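Side-chain contact in free methionine-R-sulfoxide reductase (Saccharomyces cerevisiae, PDB 1F5M), which reduces the R-enantiomer of free methionine sulfoxide to methionine at the expense of thioredoxin and helps protect the cell against oxidative stress: residues Glu156-Asp159 / His160-Glu164. Sequence-based numbering, arbitrary orientation.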
loop_
_atom_site.group_PDB
_atom_site.type_symbol
_atom_site.label_atom_id
_atom_site.label_comp_id
_atom_site.label_asym_id
_atom_site.label_seq_id
_atom_site.Cartn_x
_atom_site.Cartn_y
_atom_site.Cartn_z
ATOM N N GLU B 156 -9.569 21.374 7.278
ATOM C CA GLU B 156 -8.925 22.259 6.315
ATOM C C GLU B 156 -7.498 21.874 5.942
ATOM O O GLU B 156 -6.604 22.726 5.839
ATOM C CB GLU B 156 -8.935 23.697 6.871
ATOM C CG GLU B 156 -10.337 24.294 7.116
ATOM C CD GLU B 156 -10.366 25.340 8.266
ATOM O OE1 GLU B 156 -11.473 25.640 8.790
ATOM O OE2 GLU B 156 -9.292 25.874 8.658
ATOM N N GLY B 157 -7.252 20.605 5.719
ATOM C CA GLY B 157 -5.881 20.255 5.372
ATOM C C GLY B 157 -5.476 20.431 3.911
ATOM O O GLY B 157 -4.292 20.448 3.630
ATOM N N PHE B 158 -6.441 20.598 3.000
ATOM C CA PHE B 158 -6.171 20.702 1.546
ATOM C C PHE B 158 -6.724 21.934 0.814
ATOM O O PHE B 158 -7.712 22.538 1.248
ATOM C CB PHE B 158 -6.704 19.455 0.856
ATOM C CG PHE B 158 -6.262 18.191 1.495
ATOM C CD1 PHE B 158 -7.106 17.493 2.354
ATOM C CD2 PHE B 158 -4.973 17.709 1.274
ATOM C CE1 PHE B 158 -6.675 16.310 3.001
ATOM C CE2 PHE B 158 -4.518 16.545 1.906
ATOM C CZ PHE B 158 -5.374 15.837 2.779
ATOM N N ASP B 159 -6.113 22.274 -0.327
ATOM C CA ASP B 159 -6.560 23.438 -1.090
ATOM C C ASP B 159 -6.419 23.148 -2.592
ATOM O O ASP B 159 -6.024 22.035 -2.987
ATOM C CB ASP B 159 -5.742 24.663 -0.684
ATOM C CG ASP B 159 -4.261 24.497 -0.967
ATOM O OD1 ASP B 159 -3.427 24.992 -0.171
ATOM O OD2 ASP B 159 -3.930 23.900 -1.991
ATOM N N HIS B 160 -6.710 24.122 -3.435
ATOM C CA HIS B 160 -6.643 23.859 -4.874
ATOM C C HIS B 160 -5.266 23.629 -5.516
ATOM O O HIS B 160 -5.205 23.260 -6.688
ATOM C CB HIS B 160 -7.428 24.921 -5.637
ATOM C CG HIS B 160 -8.904 24.750 -5.495
ATOM N ND1 HIS B 160 -9.579 25.087 -4.346
ATOM C CD2 HIS B 160 -9.811 24.155 -6.304
ATOM C CE1 HIS B 160 -10.841 24.702 -4.449
ATOM N NE2 HIS B 160 -11.004 24.132 -5.629
ATOM N N VAL B 161 -4.176 23.875 -4.784
ATOM C CA VAL B 161 -2.853 23.567 -5.315
ATOM C C VAL B 161 -2.734 22.030 -5.230
ATOM O O VAL B 161 -2.121 21.403 -6.076
ATOM C CB VAL B 161 -1.707 24.173 -4.447
ATOM C CG1 VAL B 161 -0.420 23.267 -4.536
ATOM C CG2 VAL B 161 -1.385 25.583 -4.935
ATOM N N ASP B 162 -3.319 21.432 -4.195
ATOM C CA ASP B 162 -3.286 19.977 -4.041
ATOM C C ASP B 162 -4.083 19.355 -5.192
ATOM O O ASP B 162 -3.679 18.348 -5.776
ATOM C CB ASP B 162 -3.926 19.588 -2.713
ATOM C CG ASP B 162 -3.140 20.114 -1.539
ATOM O OD1 ASP B 162 -1.905 19.975 -1.605
ATOM O OD2 ASP B 162 -3.747 20.649 -0.586
ATOM N N LYS B 163 -5.222 19.954 -5.500
ATOM C CA LYS B 163 -6.070 19.475 -6.587
ATOM C C LYS B 163 -5.349 19.562 -7.919
ATOM O O LYS B 163 -5.476 18.667 -8.787
ATOM C CB LYS B 163 -7.344 20.332 -6.697
ATOM C CG LYS B 163 -8.162 19.996 -8.007
ATOM C CD LYS B 163 -9.371 20.936 -8.205
ATOM C CE LYS B 163 -9.969 20.766 -9.606
ATOM N NZ LYS B 163 -11.164 21.635 -9.713
ATOM N N GLU B 164 -4.640 20.678 -8.112
ATOM C CA GLU B 164 -3.958 20.908 -9.361
ATOM C C GLU B 164 -2.890 19.837 -9.552
ATOM O O GLU B 164 -2.839 19.216 -10.628
ATOM C CB GLU B 164 -3.314 22.298 -9.397
ATOM C CG GLU B 164 -2.702 22.631 -10.737
ATOM C CD GLU B 164 -2.322 24.094 -10.872
ATOM O OE1 GLU B 164 -2.623 24.641 -11.938
ATOM O OE2 GLU B 164 -1.735 24.702 -9.928
#
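Asp159 and Asp162 form a capping box at the start of helix 160-176, each carboxylate accepting from the other end of the turn. With chi1 at 61°, CG of Asp159 is wedged between its own backbone N and carbonyl carbon, which turns OD2 onto the first turn of the helix. There Val161 N donates to Asp159 OD2 at 2.8 Å, on the anti side and 30° out of the carboxylate plane; a second, weak bond comes from Asp162 N at 3.4 Å. The return bond is straighter: Asp159 N reaches Asp162 OD2 at 2.9 Å with an N-H...O angle of 158°. The two acceptor oxygens come close, Asp159 OD2 lying 3.5 Å from Asp162 OD2, a like-charge approach probably eased by the backbone N-H groups each oxygen accepts from and by the positive end of the helix dipole. Asp162 OD2 also lies in the plane of the Phe158 ring, at its edge, 3.7 Å from CD2. Buried Asp162 uses OD1 elsewhere, in a salt bridge with Lys21 and a hydrogen bond with Tyr57 OH. Were Asp162 replaced by alanine, Asp159 N would probably lose its acceptor, Lys21 and Tyr57 their buried carboxylate, and the turn before the helix one of its ties. The cap closes the loop that follows strand 144-152: Phe158 packs on Ile150 and Cys152 of that strand and Ile133 of strand 131-138, while Val161 meets Leu25 of helix 21-36.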